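Local atomic coordinates of alpha-1,2-mannosyltransferase (Ktr4), putative (Neosartorya fumigata, PDB entry 7BOP), a protein that is probably a fungal alpha-1,2-mannosyltransferase of the GT-A clan, with guanosine-5'-diphosphate and manganese bound in its pocket. Residues A[101-106]-A[127-132]; A[177-182]-A[295-300]. All blocks are in the same frame, centred on the assembly; numbering follows the deposited sequence.

Contact 1. Residues A[101-106]-A[127-132]; sequences PWIFFN and YYEQVP. With GDP (guanosine-5'-diphosphate), chain H.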
loop_
_atom_site.group_PDB
_atom_site.type_symbol
_atom_site.label_atom_id
_atom_site.label_comp_id
_atom_site.label_asym_id
_atom_site.label_seq_id
_atom_site.Cartn_x
_atom_site.Cartn_y
_atom_site.Cartn_z
ATOM N N PRO A 101 -17.655 6.281 -2.215
ATOM C CA PRO A 101 -18.101 5.493 -1.063
ATOM C C PRO A 101 -16.951 4.892 -0.248
ATOM O O PRO A 101 -15.855 4.670 -0.788
ATOM C CB PRO A 101 -18.906 4.371 -1.702
ATOM C CG PRO A 101 -18.282 4.187 -3.038
ATOM C CD PRO A 101 -17.818 5.539 -3.481
ATOM N N TRP A 102 -17.222 4.660 1.041
ATOM C CA TRP A 102 -16.330 3.927 1.936
ATOM C C TRP A 102 -16.846 2.505 2.111
ATOM O O TRP A 102 -18.042 2.302 2.399
ATOM C CB TRP A 102 -16.266 4.571 3.315
ATOM C CG TRP A 102 -15.590 5.881 3.410
ATOM C CD1 TRP A 102 -16.132 7.109 3.137
ATOM C CD2 TRP A 102 -14.254 6.123 3.866
ATOM N NE1 TRP A 102 -15.212 8.091 3.385
ATOM C CE2 TRP A 102 -14.049 7.517 3.833
ATOM C CE3 TRP A 102 -13.207 5.296 4.288
ATOM C CZ2 TRP A 102 -12.834 8.108 4.207
ATOM C CZ3 TRP A 102 -12.000 5.880 4.664
ATOM C CH2 TRP A 102 -11.823 7.271 4.618
ATOM N N ILE A 103 -15.958 1.522 1.940
ATOM C CA ILE A 103 -16.266 0.124 2.213
ATOM C C ILE A 103 -15.303 -0.382 3.287
ATOM O O ILE A 103 -14.079 -0.464 3.067
ATOM C CB ILE A 103 -16.202 -0.746 0.942
ATOM C CG1 ILE A 103 -17.020 -0.111 -0.186
ATOM C CG2 ILE A 103 -16.733 -2.143 1.221
ATOM C CD1 ILE A 103 -16.968 -0.843 -1.502
ATOM N N PHE A 104 -15.864 -0.714 4.452
ATOM C CA PHE A 104 -15.104 -1.223 5.585
ATOM C C PHE A 104 -15.172 -2.744 5.638
ATOM O O PHE A 104 -16.232 -3.338 5.386
ATOM C CB PHE A 104 -15.629 -0.609 6.879
ATOM C CG PHE A 104 -15.585 0.890 6.881
ATOM C CD1 PHE A 104 -14.377 1.555 7.045
ATOM C CD2 PHE A 104 -16.743 1.643 6.697
ATOM C CE1 PHE A 104 -14.318 2.935 7.028
ATOM C CE2 PHE A 104 -16.691 3.029 6.688
ATOM C CZ PHE A 104 -15.477 3.681 6.861
ATOM N N PHE A 105 -14.031 -3.365 5.940
ATOM C CA PHE A 105 -13.898 -4.820 6.032
ATOM C C PHE A 105 -13.398 -5.223 7.400
ATOM O O PHE A 105 -12.583 -4.529 8.005
ATOM C CB PHE A 105 -12.928 -5.337 4.976
ATOM C CG PHE A 105 -13.413 -5.138 3.569
ATOM C CD1 PHE A 105 -14.205 -6.104 2.955
ATOM C CD2 PHE A 105 -13.084 -3.993 2.861
ATOM C CE1 PHE A 105 -14.647 -5.928 1.656
ATOM C CE2 PHE A 105 -13.534 -3.810 1.560
ATOM C CZ PHE A 105 -14.309 -4.781 0.953
ATOM N N ASN A 106 -13.877 -6.368 7.879
ATOM C CA ASN A 106 -13.486 -6.886 9.180
ATOM C C ASN A 106 -13.782 -8.387 9.201
ATOM O O ASN A 106 -14.765 -8.839 8.615
ATOM C CB ASN A 106 -14.232 -6.111 10.282
ATOM C CG ASN A 106 -13.753 -6.434 11.690
ATOM O OD1 ASN A 106 -12.891 -7.286 11.898
ATOM N ND2 ASN A 106 -14.328 -5.748 12.672
ATOM N N TYR A 127 -20.394 1.262 3.477
ATOM C CA TYR A 127 -20.746 -0.153 3.477
ATOM C C TYR A 127 -19.883 -0.897 4.486
ATOM O O TYR A 127 -18.720 -0.520 4.742
ATOM C CB TYR A 127 -20.572 -0.749 2.084
ATOM C CG TYR A 127 -21.396 -0.033 1.041
ATOM C CD1 TYR A 127 -22.706 -0.441 0.745
ATOM C CD2 TYR A 127 -20.881 1.067 0.363
ATOM C CE1 TYR A 127 -23.462 0.225 -0.213
ATOM C CE2 TYR A 127 -21.633 1.743 -0.587
ATOM C CZ TYR A 127 -22.920 1.319 -0.869
ATOM O OH TYR A 127 -23.645 2.000 -1.813
ATOM N N TYR A 128 -20.461 -1.952 5.056
ATOM C CA TYR A 128 -19.879 -2.669 6.186
ATOM C C TYR A 128 -19.873 -4.142 5.851
ATOM O O TYR A 128 -20.929 -4.763 5.774
ATOM C CB TYR A 128 -20.681 -2.370 7.454
ATOM C CG TYR A 128 -20.748 -0.888 7.714
ATOM C CD1 TYR A 128 -19.697 -0.226 8.357
ATOM C CD2 TYR A 128 -21.833 -0.128 7.266
ATOM C CE1 TYR A 128 -19.736 1.147 8.563
ATOM C CE2 TYR A 128 -21.882 1.246 7.467
ATOM C CZ TYR A 128 -20.833 1.881 8.119
ATOM O OH TYR A 128 -20.877 3.235 8.331
ATOM N N GLU A 129 -18.681 -4.684 5.601
ATOM C CA GLU A 129 -18.532 -6.034 5.066
ATOM C C GLU A 129 -17.727 -6.903 6.011
ATOM O O GLU A 129 -16.818 -6.423 6.708
ATOM C CB GLU A 129 -17.825 -5.999 3.713
ATOM C CG GLU A 129 -18.537 -5.187 2.651
ATOM C CD GLU A 129 -19.844 -5.799 2.194
ATOM O OE1 GLU A 129 -20.025 -7.026 2.294
ATOM O OE2 GLU A 129 -20.681 -5.034 1.692
ATOM N N GLN A 130 -18.060 -8.188 6.029
ATOM C CA GLN A 130 -17.304 -9.156 6.791
ATOM C C GLN A 130 -16.462 -9.967 5.835
ATOM O O GLN A 130 -16.920 -10.320 4.746
ATOM C CB GLN A 130 -18.223 -10.071 7.596
ATOM C CG GLN A 130 -17.486 -10.808 8.700
ATOM C CD GLN A 130 -18.407 -11.616 9.594
ATOM O OE1 GLN A 130 -19.574 -11.808 9.276
ATOM N NE2 GLN A 130 -17.877 -12.101 10.716
ATOM N N VAL A 131 -15.234 -10.266 6.242
ATOM C CA VAL A 131 -14.361 -11.125 5.448
ATOM C C VAL A 131 -14.837 -12.571 5.619
ATOM O O VAL A 131 -14.973 -13.017 6.740
ATOM C CB VAL A 131 -12.890 -11.016 5.908
ATOM C CG1 VAL A 131 -12.014 -11.995 5.131
ATOM C CG2 VAL A 131 -12.388 -9.581 5.733
ATOM N N PRO A 132 -15.082 -13.305 4.515
ATOM C CA PRO A 132 -15.502 -14.712 4.693
ATOM C C PRO A 132 -14.414 -15.570 5.352
ATOM O O PRO A 132 -13.224 -15.322 5.139
ATOM C CB PRO A 132 -15.783 -15.207 3.262
ATOM C CG PRO A 132 -15.653 -14.034 2.357
ATOM C CD PRO A 132 -15.002 -12.906 3.099
HETATM P PB GDP H . 0.902 -2.009 10.702
HETATM O O1B GDP H . 1.445 -1.708 12.069
HETATM O O2B GDP H . 0.312 -0.789 9.973
HETATM O O3B GDP H . 1.783 -2.869 9.817
HETATM O O3A GDP H . -0.340 -2.989 11.079
HETATM P PA GDP H . -1.831 -2.514 11.509
HETATM O O1A GDP H . -2.151 -3.030 12.891
HETATM O O2A GDP H . -1.988 -1.018 11.154
HETATM O "O5'" GDP H . -2.634 -3.452 10.477
HETATM C "C5'" GDP H . -2.695 -3.139 9.085
HETATM C "C4'" GDP H . -4.143 -2.900 8.665
HETATM O "O4'" GDP H . -4.892 -4.103 8.859
HETATM C "C3'" GDP H . -4.873 -1.848 9.489
HETATM O "O3'" GDP H . -5.846 -1.230 8.630
HETATM C "C2'" GDP H . -5.524 -2.631 10.617
HETATM O "O2'" GDP H . -6.708 -1.996 11.101
HETATM C "C1'" GDP H . -5.825 -3.960 9.933
HETATM N N9 GDP H . -5.750 -5.201 10.743
HETATM C C8 GDP H . -4.653 -5.833 11.246
HETATM N N7 GDP H . -5.017 -6.975 11.877
HETATM C C5 GDP H . -6.356 -7.092 11.772
HETATM C C6 GDP H . -7.392 -8.052 12.207
HETATM O O6 GDP H . -7.052 -9.056 12.854
HETATM N N1 GDP H . -8.682 -7.812 11.887
HETATM C C2 GDP H . -9.053 -6.720 11.171
HETATM N N2 GDP H . -10.359 -6.506 10.871
HETATM N N3 GDP H . -8.153 -5.795 10.752
HETATM C C4 GDP H . -6.828 -5.932 11.013
#

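Contact 2. Residues A[177-182]-A[295-300]; sequences MFYKHP and QYDAYF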
loop_
_atom_site.group_PDB
_atom_site.type_symbol
_atom_site.label_atom_id
_atom_site.label_comp_id
_atom_site.label_asym_id
_atom_site.label_seq_id
_atom_site.Cartn_x
_atom_site.Cartn_y
_atom_site.Cartn_z
ATOM N N MET A 177 -6.647 -11.761 -1.184
ATOM C CA MET A 177 -8.068 -11.993 -0.921
ATOM C C MET A 177 -8.974 -10.777 -1.066
ATOM O O MET A 177 -10.126 -10.943 -1.476
ATOM C CB MET A 177 -8.254 -12.597 0.472
ATOM C CG MET A 177 -7.513 -13.912 0.699
ATOM S SD MET A 177 -7.984 -15.180 -0.493
ATOM C CE MET A 177 -6.913 -16.518 -0.008
ATOM N N PHE A 178 -8.493 -9.572 -0.748
ATOM C CA PHE A 178 -9.365 -8.383 -0.782
ATOM C C PHE A 178 -10.018 -8.182 -2.150
ATOM O O PHE A 178 -11.209 -7.872 -2.225
ATOM C CB PHE A 178 -8.650 -7.109 -0.291
ATOM C CG PHE A 178 -7.779 -6.426 -1.321
ATOM C CD1 PHE A 178 -6.496 -6.901 -1.608
ATOM C CD2 PHE A 178 -8.224 -5.283 -1.977
ATOM C CE1 PHE A 178 -5.689 -6.251 -2.536
ATOM C CE2 PHE A 178 -7.430 -4.639 -2.914
ATOM C CZ PHE A 178 -6.152 -5.121 -3.191
ATOM N N TYR A 179 -9.250 -8.408 -3.214
ATOM C CA TYR A 179 -9.744 -8.262 -4.578
ATOM C C TYR A 179 -10.692 -9.387 -5.049
ATOM O O TYR A 179 -11.217 -9.307 -6.156
ATOM C CB TYR A 179 -8.594 -8.090 -5.574
ATOM C CG TYR A 179 -7.554 -9.196 -5.602
ATOM C CD1 TYR A 179 -7.707 -10.309 -6.424
ATOM C CD2 TYR A 179 -6.383 -9.091 -4.842
ATOM C CE1 TYR A 179 -6.742 -11.302 -6.466
ATOM C CE2 TYR A 179 -5.407 -10.074 -4.878
ATOM C CZ TYR A 179 -5.582 -11.174 -5.692
ATOM O OH TYR A 179 -4.613 -12.149 -5.723
ATOM N N LYS A 180 -10.867 -10.420 -4.225
ATOM C CA LYS A 180 -11.842 -11.486 -4.446
ATOM C C LYS A 180 -13.096 -11.336 -3.593
ATOM O O LYS A 180 -13.987 -12.170 -3.687
ATOM C CB LYS A 180 -11.207 -12.845 -4.133
ATOM C CG LYS A 180 -10.042 -13.206 -5.032
ATOM C CD LYS A 180 -9.538 -14.596 -4.685
ATOM C CE LYS A 180 -8.377 -15.012 -5.568
ATOM N NZ LYS A 180 -7.067 -14.916 -4.858
ATOM N N HIS A 181 -13.178 -10.302 -2.756
ATOM C CA HIS A 181 -14.355 -10.122 -1.911
ATOM C C HIS A 181 -15.565 -9.737 -2.785
ATOM O O HIS A 181 -15.433 -8.882 -3.668
ATOM C CB HIS A 181 -14.127 -9.066 -0.839
ATOM C CG HIS A 181 -15.113 -9.149 0.282
ATOM N ND1 HIS A 181 -16.411 -8.714 0.149
ATOM C CD2 HIS A 181 -15.009 -9.630 1.540
ATOM C CE1 HIS A 181 -17.065 -8.911 1.279
ATOM N NE2 HIS A 181 -16.233 -9.462 2.143
ATOM N N PRO A 182 -16.736 -10.374 -2.560
ATOM C CA PRO A 182 -17.924 -10.078 -3.400
ATOM C C PRO A 182 -18.336 -8.597 -3.480
ATOM O O PRO A 182 -18.702 -8.113 -4.539
ATOM C CB PRO A 182 -19.037 -10.905 -2.728
ATOM C CG PRO A 182 -18.318 -12.063 -2.126
ATOM C CD PRO A 182 -16.982 -11.525 -1.663
ATOM N N GLN A 295 -1.411 -13.255 -14.010
ATOM C CA GLN A 295 -0.024 -13.249 -13.558
ATOM C C GLN A 295 0.054 -13.038 -12.050
ATOM O O GLN A 295 0.583 -13.893 -11.328
ATOM C CB GLN A 295 0.796 -12.188 -14.291
ATOM C CG GLN A 295 1.028 -12.483 -15.770
ATOM C CD GLN A 295 -0.140 -12.105 -16.667
ATOM O OE1 GLN A 295 -1.077 -11.415 -16.254
ATOM N NE2 GLN A 295 -0.103 -12.590 -17.905
ATOM N N TYR A 296 -0.489 -11.921 -11.571
ATOM C CA TYR A 296 -0.415 -11.621 -10.145
ATOM C C TYR A 296 -1.101 -12.689 -9.308
ATOM O O TYR A 296 -0.561 -13.126 -8.286
ATOM C CB TYR A 296 -0.978 -10.243 -9.773
ATOM C CG TYR A 296 -0.825 -10.030 -8.283
ATOM C CD1 TYR A 296 -1.820 -10.446 -7.398
ATOM C CD2 TYR A 296 0.359 -9.510 -7.752
ATOM C CE1 TYR A 296 -1.663 -10.324 -6.029
ATOM C CE2 TYR A 296 0.523 -9.373 -6.380
ATOM C CZ TYR A 296 -0.494 -9.776 -5.529
ATOM O OH TYR A 296 -0.349 -9.663 -4.176
ATOM N N ASP A 297 -2.304 -13.089 -9.701
ATOM C CA ASP A 297 -3.037 -14.031 -8.881
ATOM C C ASP A 297 -2.371 -15.406 -8.846
ATOM O O ASP A 297 -2.417 -16.068 -7.821
ATOM C CB ASP A 297 -4.490 -14.156 -9.321
ATOM C CG ASP A 297 -5.359 -14.765 -8.253
ATOM O OD1 ASP A 297 -5.284 -14.343 -7.074
ATOM O OD2 ASP A 297 -6.121 -15.680 -8.589
ATOM N N ALA A 298 -1.764 -15.835 -9.954
ATOM C CA ALA A 298 -0.968 -17.075 -9.954
ATOM C C ALA A 298 0.227 -16.952 -8.996
ATOM O O ALA A 298 0.547 -17.898 -8.275
ATOM C CB ALA A 298 -0.489 -17.417 -11.357
ATOM N N TYR A 299 0.864 -15.780 -8.989
ATOM C CA TYR A 299 1.953 -15.476 -8.053
ATOM C C TYR A 299 1.471 -15.587 -6.617
ATOM O O TYR A 299 2.109 -16.262 -5.794
ATOM C CB TYR A 299 2.535 -14.086 -8.338
ATOM C CG TYR A 299 3.628 -13.638 -7.388
ATOM C CD1 TYR A 299 4.792 -14.392 -7.232
ATOM C CD2 TYR A 299 3.516 -12.445 -6.664
ATOM C CE1 TYR A 299 5.802 -13.979 -6.370
ATOM C CE2 TYR A 299 4.529 -12.026 -5.803
ATOM C CZ TYR A 299 5.666 -12.792 -5.662
ATOM O OH TYR A 299 6.680 -12.388 -4.809
ATOM N N PHE A 300 0.329 -14.970 -6.307
ATOM C CA PHE A 300 -0.207 -15.076 -4.961
ATOM C C PHE A 300 -0.439 -16.539 -4.566
ATOM O O PHE A 300 -0.042 -16.959 -3.484
ATOM C CB PHE A 300 -1.505 -14.286 -4.745
ATOM C CG PHE A 300 -2.198 -14.684 -3.485
ATOM C CD1 PHE A 300 -1.684 -14.290 -2.256
ATOM C CD2 PHE A 300 -3.280 -15.560 -3.512
ATOM C CE1 PHE A 300 -2.276 -14.703 -1.071
ATOM C CE2 PHE A 300 -3.880 -15.978 -2.326
ATOM C CZ PHE A 300 -3.374 -15.549 -1.105
#

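Contact 1. Residues A[101-106]-A[127-132]
Two parallel strands of a beta-alpha-beta unit, 102-106 and 126-130, pair through Ile103 with Tyr127, Phe104 with Tyr128, Phe105 with Glu129 and Asn106 with Gln130. Backbone bonds alternate between them: Tyr127 N to Trp102 O, Phe104 N to Tyr127 O (2.9 Å and nearly straight, 176°), Glu129 N to Phe104 O, and a weak one from Asn106 N to Glu129 O. Beyond the second strand Val131 N still reaches Asn106 O at 2.8 Å, coming from above the carbonyl plane, and Gln130 CA adds a C-H...O contact to the same oxygen.

On one face the rings of Phe104 and Tyr128 run side by side, near parallel at 21° but slid apart, so that they barely overlap; Phe104 CD2 meets Tyr128 CE1 at 3.6 Å. Phe114 of helix 112-119 packs edge-to-face on Phe104, and Thr118 of that helix is hydrogen-bonded to Tyr128 OH. On the other face Glu129 CB lies 3.7 Å from Phe105 CD1. Glu129 CG, anti to the carbonyl carbon, lies 3.8 Å from Ile103 CG2. Tyr127 offers Pro101 CB the edge of its ring, at CE2, while Ile103 CG1 approaches the ring obliquely.

Asn106 ends its strand at the nucleotide. With CG anti to the backbone N (chi1 -172°), its side chain presents OD1 to GDP N2 at 2.8 Å. Lys108 N donates to the same OD1, so two N-H groups grip this oxygen and help fix the amide against the guanine. Parallel strands whose C-terminal ends line a nucleotide pocket are characteristic of the Rossmann-like half of GT-A glycosyltransferases; here Asn106 contacts the guanine.

Contact 2. Residues A[177-182]-A[295-300]
Asp297, on helix 294-306, receives two donors from the short 3-10 segment 178-180, and both use the same oxygen. Tyr179 OH gives its proton to Asp297 OD1 over 2.7 Å, arriving on the anti side and 16° out of the carboxylate plane. Lys180 NZ reaches Asp297 OD1 at 2.9 Å by way of the syn lone pair, making a salt bridge. The lysine runs extended as far as CE and turns at chi4 (104°) to bring NZ round to the acid. Gly176 O takes a further hydrogen bond from this ammonium, which therefore ties the end of helix 165-177 to Asp297. A positive charge and a hydroxyl on one oxygen would probably keep the carboxylate ionised.

The Tyr179 ring plane is turned 82° from the Asp297 carboxylate, and Asp297 OD1 lies at the edge of that ring, near its plane. Tyr179 OH also lies at the edge of the Tyr296 ring, 3.5 Å from Tyr296 CE1. Tyr179 CE2 touches Tyr296 CE1 at 3.9 Å. The Tyr296 hydroxyl is satisfied by Ser175 O, a second link from this helix to the end of helix 165-177.

Beside the polar group, Met177 crosses Phe300 at about a right angle. Met177 CE meets the ring at its edge, 3.8 Å from Phe300 CZ, and Lys180 NZ approaches the ring obliquely near Phe300 CD2.

The backbone of the 3-10 segment has an outside partner too, Tyr179 O accepting from Arg292 NE. Leu288 and Phe291 of helix 288-292 pack on Tyr179, while Val319 and His320 of helix 316-327 pack on Tyr296; helix 294-306 is thus docked on the C-terminal end of helix 165-177 and the turn that follows it.

From the N terminus, contact 1 comes first: strand 102-106, helix 112-119 and strand 126-130 form a short crossover that closes when the second strand pairs with the first. Contact 2 opens later, at the end of helix 165-177, and closes a far longer loop of 112 residues, through strands 189-192 and 218-224, when helix 294-306 returns. The two loops neither nest nor cross. Their centres lie about 17 Å apart, yet His181 bridges them: its NE2 probably bonds to Gln130 O, and its ring meets Phe105 edge-to-face. The sheet by the nucleotide is thereby connected through residues 177-182 to the helices around 294-306.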